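Local coordinates for putative ABC transporter subunit, substrate-binding component (Rhodopseudomonas palustris, PDB 4EVS), which binds 4-hydroxybenzoate and probably delivers lignin-derived benzoate compounds to an ABC transporter as its substrate-binding component, at residues Ile6-Ile11 against Tyr75-Tyr80; Gln23-Gly28 against Thr282-Ala287; Val97-Leu102 against Pro114-Thr119. All blocks are in the same frame, centred on the assembly; numbering follows the deposited sequence. Where two conformers were deposited one is given.

Contact 1: Ile6-Ile11 against Tyr75-Tyr80; sequences IKVGVI and YIAGLY. With PHB (p-hydroxybenzoic acid), chain I.
Ile11 and Leu79 meet because each sends a branch into the same spot: CG2 of Ile11 stands opposite the backbone N (CG1 at chi1 -63°), and Leu79 swings CG away from its own carbonyl carbon (chi1 -66°), which leaves Ile11 CG2 3.9 Å from Leu79 CD1. The same CD1 also reaches Ile11 CB, and CD1 of Ile11 rests more loosely on CG2 of Ile76. Ile76 CG2 borders the carbonyl O of Gly9; the opposite face of the sheet carries Val8, Val10, Tyr75 and Ala77, and its contacts are apolar. There Val8 CG1 lies 4.2 Å from Tyr75 CB, and Ile6 sets its CG2 at the edge of the Tyr75 ring, near CE1; Ile295, Met298 and Ile299 of helix 283-302 pack on this face. The two strands run parallel, their short axes 30° apart, as central neighbours in the Rossmann-like alpha/beta sheet of one lobe of a periplasmic binding protein. Strand 43-51 flanks 6-11 on its other edge, and the chain between the paired strands includes helix 57-69, which meets Ile11. Backbone bonds switch from strand to strand: Gly9 N to Tyr75 O, Ala77 N to Gly9 O at 2.8 Å, Ile11 N to Ala77 O, and finally Leu79 N to Ile11 O, almost straight. Gly78 needs to be glycine, since its backbone angles would jam a beta carbon against the carbonyl O of Ala77, and that carbon would also strike Ile11 O. Beyond Leu79, Tyr80 leaves the sheet for the ligand pocket. One face of its ring meets p-hydroxybenzoic acid off centre, with CZ 3.6 Å from C3 of the ligand, while Tyr80 OH bonds to the carbonyl of Ala204.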
loop_
_atom_site.group_PDB
_atom_site.type_symbol
_atom_site.label_atom_id
_atom_site.label_comp_id
_atom_site.label_asym_id
_atom_site.label_seq_id
_atom_site.Cartn_x
_atom_site.Cartn_y
_atom_site.Cartn_z
ATOM N N ILE A 6 25.669 7.038 5.939
ATOM C CA ILE A 6 24.444 7.749 5.623
ATOM C C ILE A 6 23.323 7.003 6.273
ATOM O O ILE A 6 23.167 5.794 6.063
ATOM C CB ILE A 6 24.208 7.836 4.116
ATOM C CG1 ILE A 6 25.390 8.614 3.474
ATOM C CG2 ILE A 6 22.843 8.466 3.852
ATOM C CD1 ILE A 6 25.370 8.671 2.013
ATOM N N LYS A 7 22.579 7.725 7.108
ATOM C CA LYS A 7 21.458 7.122 7.825
ATOM C C LYS A 7 20.123 7.410 7.174
ATOM O O LYS A 7 19.852 8.522 6.715
ATOM C CB LYS A 7 21.446 7.570 9.292
ATOM C CG LYS A 7 22.636 7.062 10.086
ATOM C CD LYS A 7 22.597 7.501 11.541
ATOM C CE LYS A 7 23.875 7.015 12.264
ATOM N NZ LYS A 7 23.769 7.059 13.775
ATOM N N VAL A 8 19.309 6.361 7.108
ATOM C CA VAL A 8 17.950 6.410 6.627
ATOM C C VAL A 8 17.013 6.075 7.797
ATOM O O VAL A 8 17.115 5.009 8.429
ATOM C CB VAL A 8 17.696 5.387 5.475
ATOM C CG1 VAL A 8 16.257 5.429 5.031
ATOM C CG2 VAL A 8 18.702 5.595 4.329
ATOM N N GLY A 9 16.110 6.987 8.081
ATOM C CA GLY A 9 15.139 6.790 9.156
ATOM C C GLY A 9 13.862 6.202 8.642
ATOM O O GLY A 9 13.172 6.848 7.830
ATOM N N VAL A 10 13.536 5.008 9.100
ATOM C CA VAL A 10 12.351 4.315 8.639
ATOM C C VAL A 10 11.277 4.417 9.738
ATOM O O VAL A 10 11.508 3.997 10.876
ATOM C CB VAL A 10 12.622 2.828 8.319
ATOM C CG1 VAL A 10 11.287 2.136 7.828
ATOM C CG2 VAL A 10 13.776 2.718 7.298
ATOM N N ILE A 11 10.148 5.008 9.408
ATOM C CA ILE A 11 9.002 5.093 10.330
ATOM C C ILE A 11 7.975 4.102 9.851
ATOM O O ILE A 11 7.475 4.191 8.684
ATOM C CB ILE A 11 8.383 6.542 10.389
ATOM C CG1 ILE A 11 9.420 7.530 10.947
ATOM C CG2 ILE A 11 7.102 6.563 11.239
ATOM C CD1 ILE A 11 9.082 9.016 10.682
ATOM N N TYR A 75 17.691 10.657 4.696
ATOM C CA TYR A 75 16.462 10.185 4.067
ATOM C C TYR A 75 15.554 9.647 5.140
ATOM O O TYR A 75 16.023 9.092 6.143
ATOM C CB TYR A 75 16.748 9.075 3.019
ATOM C CG TYR A 75 17.711 9.528 1.949
ATOM C CD1 TYR A 75 19.086 9.396 2.105
ATOM C CD2 TYR A 75 17.242 10.134 0.775
ATOM C CE1 TYR A 75 19.958 9.880 1.147
ATOM C CE2 TYR A 75 18.138 10.604 -0.202
ATOM C CZ TYR A 75 19.476 10.489 0.007
ATOM O OH TYR A 75 20.310 11.023 -0.960
ATOM N N ILE A 76 14.251 9.837 4.919
ATOM C CA ILE A 76 13.198 9.199 5.694
ATOM C C ILE A 76 12.435 8.275 4.761
ATOM O O ILE A 76 12.214 8.609 3.582
ATOM C CB ILE A 76 12.216 10.247 6.287
ATOM C CG1 ILE A 76 12.943 10.993 7.401
ATOM C CG2 ILE A 76 10.933 9.622 6.865
ATOM C CD1 ILE A 76 12.276 12.248 7.905
ATOM N N ALA A 77 11.974 7.154 5.278
ATOM C CA ALA A 77 11.165 6.236 4.486
ATOM C C ALA A 77 10.110 5.615 5.366
ATOM O O ALA A 77 10.234 5.548 6.582
ATOM C CB ALA A 77 12.036 5.146 3.854
ATOM N N GLY A 78 9.048 5.155 4.739
ATOM C CA GLY A 78 8.037 4.393 5.435
ATOM C C GLY A 78 6.687 5.042 5.333
ATOM O O GLY A 78 6.214 5.405 4.236
ATOM N N LEU A 79 6.082 5.185 6.510
ATOM C CA LEU A 79 4.775 5.807 6.745
ATOM C C LEU A 79 3.629 4.940 6.262
ATOM O O LEU A 79 3.205 4.987 5.090
ATOM C CB LEU A 79 4.712 7.213 6.149
ATOM C CG LEU A 79 5.629 8.263 6.779
ATOM C CD1 LEU A 79 5.307 8.479 8.305
ATOM C CD2 LEU A 79 7.161 8.068 6.589
ATOM N N TYR A 80 3.104 4.155 7.192
ATOM C CA TYR A 80 2.018 3.248 6.907
ATOM C C TYR A 80 0.736 4.051 6.658
ATOM O O TYR A 80 0.044 3.810 5.689
ATOM C CB TYR A 80 1.827 2.255 8.035
ATOM C CG TYR A 80 0.828 1.150 7.698
ATOM C CD1 TYR A 80 1.066 0.297 6.628
ATOM C CD2 TYR A 80 -0.329 0.973 8.423
ATOM C CE1 TYR A 80 0.217 -0.720 6.326
ATOM C CE2 TYR A 80 -1.219 -0.033 8.093
ATOM C CZ TYR A 80 -0.951 -0.877 7.030
ATOM O OH TYR A 80 -1.836 -1.895 6.653
HETATM C "C1'" PHB I . -3.199 4.783 4.429
HETATM O "O1'" PHB I . -3.457 5.251 5.575
HETATM O "O2'" PHB I . -2.918 5.515 3.428
HETATM C C1 PHB I . -3.322 3.306 4.242
HETATM C C2 PHB I . -3.146 2.445 5.294
HETATM C C3 PHB I . -3.306 1.083 5.104
HETATM C C4 PHB I . -3.560 0.551 3.840
HETATM C C5 PHB I . -3.673 1.424 2.760
HETATM C C6 PHB I . -3.564 2.790 2.980
HETATM O O4 PHB I . -3.694 -0.797 3.691
#

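Contact 2: Gln23-Gly28 against Thr282-Ala287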
loop_
_atom_site.group_PDB
_atom_site.type_symbol
_atom_site.label_atom_id
_atom_site.label_comp_id
_atom_site.label_asym_id
_atom_site.label_seq_id
_atom_site.Cartn_x
_atom_site.Cartn_y
_atom_site.Cartn_z
ATOM N N GLN A 23 7.033 -4.419 10.244
ATOM C CA GLN A 23 8.017 -5.470 10.177
ATOM C C GLN A 23 8.307 -5.855 8.735
ATOM O O GLN A 23 9.446 -6.135 8.368
ATOM C CB GLN A 23 7.625 -6.689 10.968
ATOM C CG GLN A 23 7.673 -6.487 12.469
ATOM C CD GLN A 23 9.033 -6.119 13.018
ATOM O OE1 GLN A 23 10.084 -6.586 12.527
ATOM N NE2 GLN A 23 9.027 -5.263 14.043
ATOM N N ASN A 24 7.296 -5.761 7.883
ATOM C CA ASN A 24 7.520 -6.032 6.457
ATOM C C ASN A 24 8.419 -4.969 5.806
ATOM O O ASN A 24 9.087 -5.263 4.826
ATOM C CB ASN A 24 6.202 -6.166 5.711
ATOM C CG ASN A 24 5.783 -7.626 5.478
ATOM O OD1 ASN A 24 6.056 -8.169 4.432
ATOM N ND2 ASN A 24 5.141 -8.266 6.483
ATOM N N PHE A 25 8.377 -3.723 6.277
ATOM C CA PHE A 25 9.316 -2.728 5.753
ATOM C C PHE A 25 10.723 -3.229 5.988
ATOM O O PHE A 25 11.563 -3.197 5.096
ATOM C CB PHE A 25 9.166 -1.366 6.451
ATOM C CG PHE A 25 7.928 -0.554 6.113
ATOM C CD1 PHE A 25 7.136 -0.764 4.989
ATOM C CD2 PHE A 25 7.572 0.501 6.960
ATOM C CE1 PHE A 25 6.063 0.069 4.733
ATOM C CE2 PHE A 25 6.509 1.330 6.702
ATOM C CZ PHE A 25 5.732 1.099 5.615
ATOM N N LYS A 26 10.993 -3.648 7.214
ATOM C CA LYS A 26 12.299 -4.176 7.562
ATOM C C LYS A 26 12.631 -5.418 6.725
ATOM O O LYS A 26 13.747 -5.570 6.262
ATOM C CB LYS A 26 12.374 -4.474 9.061
ATOM C CG LYS A 26 13.729 -4.959 9.513
ATOM C CD LYS A 26 13.765 -5.225 11.003
ATOM C CE LYS A 26 13.826 -3.982 11.803
ATOM N NZ LYS A 26 14.158 -4.270 13.272
HETATM N N MSE A 27 11.662 -6.298 6.541
HETATM C CA MSE A 27 11.875 -7.538 5.751
HETATM C C MSE A 27 12.321 -7.185 4.333
HETATM O O MSE A 27 13.225 -7.821 3.778
HETATM C CB MSE A 27 10.606 -8.402 5.726
HETATM C CG MSE A 27 10.267 -9.066 7.050
HETATM SE SE MSE A 27 8.517 -9.742 7.190
HETATM C CE MSE A 27 8.082 -10.217 5.425
ATOM N N GLY A 28 11.645 -6.191 3.733
ATOM C CA GLY A 28 11.942 -5.804 2.373
ATOM C C GLY A 28 13.305 -5.143 2.236
ATOM O O GLY A 28 14.028 -5.383 1.278
ATOM N N THR A 282 3.924 -9.450 2.861
ATOM C CA THR A 282 2.863 -8.817 2.092
ATOM C C THR A 282 3.336 -7.492 1.484
ATOM O O THR A 282 4.538 -7.216 1.364
ATOM C CB THR A 282 1.593 -8.694 2.961
ATOM O OG1 THR A 282 0.460 -8.330 2.150
ATOM C CG2 THR A 282 1.807 -7.704 4.108
HETATM N N MSE A 283 2.387 -6.686 1.040
HETATM C CA MSE A 283 2.700 -5.624 0.081
HETATM C C MSE A 283 3.715 -4.602 0.546
HETATM O O MSE A 283 4.471 -4.059 -0.268
HETATM C CB MSE A 283 1.431 -4.925 -0.400
HETATM C CG MSE A 283 0.860 -3.884 0.540
HETATM SE SE MSE A 283 0.259 -4.584 2.302
HETATM C CE MSE A 283 -0.659 -2.960 2.905
ATOM N N THR A 284 3.788 -4.348 1.859
ATOM C CA THR A 284 4.715 -3.297 2.303
ATOM C C THR A 284 6.173 -3.725 2.126
ATOM O O THR A 284 7.072 -2.869 2.042
ATOM C CB THR A 284 4.429 -2.834 3.734
ATOM O OG1 THR A 284 4.435 -3.966 4.590
ATOM C CG2 THR A 284 3.098 -2.124 3.873
ATOM N N SER A 285 6.445 -5.037 2.057
ATOM C CA SER A 285 7.789 -5.488 1.823
ATOM C C SER A 285 8.281 -5.145 0.417
ATOM O O SER A 285 9.445 -4.731 0.255
ATOM C CB SER A 285 7.921 -6.986 2.056
ATOM O OG SER A 285 7.294 -7.780 1.095
ATOM N N VAL A 286 7.442 -5.283 -0.615
ATOM C CA VAL A 286 7.874 -4.926 -1.973
ATOM C C VAL A 286 8.036 -3.403 -2.132
ATOM O O VAL A 286 8.982 -2.931 -2.781
ATOM C CB VAL A 286 6.989 -5.534 -3.108
ATOM C CG1 VAL A 286 5.680 -4.768 -3.320
ATOM C CG2 VAL A 286 7.775 -5.518 -4.424
ATOM N N ALA A 287 7.200 -2.632 -1.455
ATOM C CA ALA A 287 7.358 -1.161 -1.510
ATOM C C ALA A 287 8.697 -0.793 -0.911
ATOM O O ALA A 287 9.375 0.100 -1.432
ATOM C CB ALA A 287 6.217 -0.454 -0.795
#
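Thr282 N donates to Asn24 OD1 at 2.9 Å, meeting the amide oxygen from above its plane. The other end of the same amide, Asn24 ND2, bonds to the carbonyls of Asp280 and Leu20, which fixes how the group is turned. With an alanine at Asn24, Thr282 N would probably be left without this acceptor and the carbonyl of Asp280 without this donor. The carbonyl O of Thr282 takes two bonds from Ser285, one from its backbone N and one from its hydroxyl, with Ser285 OG 2.8 Å from Thr282 O and lying in the carbonyl plane. CB of Asn24 touches Thr284 OG1 at 3.0 Å, the hydroxyl itself bonding to the carbonyl of Phe21. The Phe25 ring brings CE1 to within 3.5 Å of Thr284 CB, while Thr284 O lies at the ring's edge, in its plane. Farther along, Gly28 gives close passage: its CA is 3.4 Å from Ser285 O, where a beta carbon would clash. The axes of 23-28 and 283-287 approach to 7.1 Å at 44°, within helices 19-36 and 283-302, Phe267 of helix 262-273 packing on Ser285 and Phe25 reaching Leu102 just after strand 99-101.

Contact 3: Val97-Leu102 against Pro114-Thr119; sequences VPMVVL and PYIVRT
Strands 99-101 and 116-118 run side by side, their axes 4.7 Å apart at closest approach and 22° from parallel, laced by four backbone bonds: Met99 N to Tyr115 O, Val117 N to Met99 O, Val101 N to Val117 O and Thr119 N to Val101 O. On the face of Met99, Ile116, Val101 and Arg118, the selenomethionine chain is extended until it bends at its last torsion (chi3 65°), which lays CE alongside Ile116, 3.6 Å from CD1. The other branch of Ile116, CG2, meets Val101 CG2 at 3.9 Å. Val101 CG1 in turn lies beside the aliphatic part of Arg118, 3.9 Å from CD. Beyond that carbon the guanidinium is held by NE to His335 ND1 and NH1 to the carbonyls of Ala104 and Thr106. The other face is carried by Val100 and Val117, side by side with Val100 CG2 3.9 Å from Val117 CG1, and is covered by Ile295, Met298 and Leu294 of helix 283-302. At the strand ends, Leu102 CD2 approaches Thr119 OG1 at 3.4 Å, the hydroxyl bonding to the carbonyl of Ala287, while Pro98 CB lies near Tyr115 O. The loop joining the strands carries the pocket residues Asn103, Ala104 and Ala105 directly after Leu102, an arrangement in keeping with the ligand-binding C-terminal strand ends of the parallel sheets in leucine-binding-type proteins.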
loop_
_atom_site.group_PDB
_atom_site.type_symbol
_atom_site.label_atom_id
_atom_site.label_comp_id
_atom_site.label_asym_id
_atom_site.label_seq_id
_atom_site.Cartn_x
_atom_site.Cartn_y
_atom_site.Cartn_z
ATOM N N VAL A 97 15.752 16.746 3.485
ATOM C CA VAL A 97 15.611 15.273 3.598
ATOM C C VAL A 97 14.446 14.780 2.774
ATOM O O VAL A 97 13.336 15.103 3.101
ATOM C CB VAL A 97 15.369 14.893 5.090
ATOM C CG1 VAL A 97 14.989 13.460 5.266
ATOM C CG2 VAL A 97 16.602 15.254 5.959
ATOM N N PRO A 98 14.692 13.921 1.787
ATOM C CA PRO A 98 13.580 13.324 1.093
ATOM C C PRO A 98 12.885 12.260 1.887
ATOM O O PRO A 98 13.479 11.666 2.765
ATOM C CB PRO A 98 14.216 12.702 -0.149
ATOM C CG PRO A 98 15.497 13.411 -0.307
ATOM C CD PRO A 98 15.949 13.623 1.089
HETATM N N MSE A 99 11.612 12.045 1.545
HETATM C CA MSE A 99 10.789 10.970 2.089
HETATM C C MSE A 99 10.393 9.998 0.984
HETATM O O MSE A 99 9.790 10.403 -0.024
HETATM C CB MSE A 99 9.542 11.524 2.772
HETATM C CG MSE A 99 8.612 10.439 3.317
HETATM SE SE MSE A 99 7.159 11.065 4.443
HETATM C CE MSE A 99 6.167 12.071 3.166
ATOM N N VAL A 100 10.713 8.728 1.161
ATOM C CA VAL A 100 10.264 7.689 0.262
ATOM C C VAL A 100 9.098 6.995 0.956
ATOM O O VAL A 100 9.287 6.287 1.958
ATOM C CB VAL A 100 11.376 6.676 -0.066
ATOM C CG1 VAL A 100 10.930 5.673 -1.079
ATOM C CG2 VAL A 100 12.596 7.393 -0.573
ATOM N N VAL A 101 7.884 7.207 0.458
ATOM C CA VAL A 101 6.665 6.673 1.055
ATOM C C VAL A 101 6.467 5.221 0.627
ATOM O O VAL A 101 6.428 4.914 -0.572
ATOM C CB VAL A 101 5.447 7.540 0.697
ATOM C CG1 VAL A 101 4.175 6.859 1.147
ATOM C CG2 VAL A 101 5.566 8.957 1.289
ATOM N N LEU A 102 6.392 4.335 1.612
ATOM C CA LEU A 102 6.307 2.888 1.381
ATOM C C LEU A 102 4.937 2.285 1.622
ATOM O O LEU A 102 4.761 1.074 1.512
ATOM C CB LEU A 102 7.349 2.165 2.240
ATOM C CG LEU A 102 8.819 2.680 2.225
ATOM C CD1 LEU A 102 9.737 1.885 3.181
ATOM C CD2 LEU A 102 9.382 2.783 0.812
ATOM N N PRO A 114 8.197 18.780 -2.674
ATOM C CA PRO A 114 8.917 18.316 -3.858
ATOM C C PRO A 114 9.796 17.113 -3.562
ATOM O O PRO A 114 10.215 16.447 -4.506
ATOM C CB PRO A 114 9.842 19.513 -4.214
ATOM C CG PRO A 114 10.049 20.211 -2.904
ATOM C CD PRO A 114 8.679 20.118 -2.259
ATOM N N TYR A 115 10.077 16.850 -2.289
ATOM C CA TYR A 115 11.056 15.828 -1.914
ATOM C C TYR A 115 10.412 14.519 -1.490
ATOM O O TYR A 115 10.940 13.829 -0.642
ATOM C CB TYR A 115 12.047 16.312 -0.834
ATOM C CG TYR A 115 12.850 17.545 -1.188
ATOM C CD1 TYR A 115 13.070 17.911 -2.524
ATOM C CD2 TYR A 115 13.397 18.322 -0.202
ATOM C CE1 TYR A 115 13.828 19.012 -2.857
ATOM C CE2 TYR A 115 14.178 19.419 -0.515
ATOM C CZ TYR A 115 14.370 19.783 -1.856
ATOM O OH TYR A 115 15.138 20.894 -2.169
ATOM N N ILE A 116 9.271 14.192 -2.071
ATOM C CA ILE A 116 8.598 12.913 -1.830
ATOM C C ILE A 116 8.607 12.075 -3.091
ATOM O O ILE A 116 8.295 12.580 -4.179
ATOM C CB ILE A 116 7.145 13.091 -1.359
ATOM C CG1 ILE A 116 7.057 13.868 -0.042
ATOM C CG2 ILE A 116 6.403 11.717 -1.300
ATOM C CD1 ILE A 116 5.652 14.321 0.358
ATOM N N VAL A 117 8.903 10.784 -2.946
ATOM C CA VAL A 117 8.660 9.803 -4.007
ATOM C C VAL A 117 7.944 8.619 -3.329
ATOM O O VAL A 117 8.234 8.297 -2.173
ATOM C CB VAL A 117 9.941 9.381 -4.755
ATOM C CG1 VAL A 117 10.991 8.767 -3.802
ATOM C CG2 VAL A 117 9.605 8.501 -5.913
ATOM N N ARG A 118 6.960 8.022 -4.006
ATOM C CA ARG A 118 6.165 6.948 -3.438
ATOM C C ARG A 118 6.305 5.656 -4.251
ATOM O O ARG A 118 6.087 5.661 -5.471
ATOM C CB ARG A 118 4.713 7.374 -3.359
ATOM C CG ARG A 118 3.771 6.267 -2.923
ATOM C CD ARG A 118 2.467 6.799 -2.327
ATOM N NE ARG A 118 1.825 7.790 -3.189
ATOM C CZ ARG A 118 0.839 8.579 -2.778
ATOM N NH1 ARG A 118 0.362 8.510 -1.534
ATOM N NH2 ARG A 118 0.356 9.480 -3.588
ATOM N N THR A 119 6.724 4.580 -3.571
ATOM C CA THR A 119 6.903 3.257 -4.181
ATOM C C THR A 119 5.789 2.243 -3.814
ATOM O O THR A 119 5.911 1.052 -4.098
ATOM C CB THR A 119 8.267 2.683 -3.856
ATOM O OG1 THR A 119 8.389 2.581 -2.439
ATOM C CG2 THR A 119 9.383 3.585 -4.451
#

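Contacts 1 and 3 belong to one sheet, their centres 9 Å apart: strand 75-78 pairs with both 6-11 and 99-101, the latter through Ile76 O to Val100 N and Gly78 O to Leu102 N at 2.8 Å. Contact 2 is the helical layer against the strand ends. Phe25 CE2 lies 3.6 Å from Ile11 O of contact 1, Tyr80 CE1 4.0 Å from Thr284 CG2, Phe25 CE1 3.5 Å from Leu102 CB of contact 3, and Ala287 O bonds to Thr119 OG1. All three approach p-hydroxybenzoic acid from the same lobe: Tyr80 of contact 1 and Met283 of contact 2 line the pocket, while the Arg118 side chain of contact 3 stands about 7 Å from the ligand.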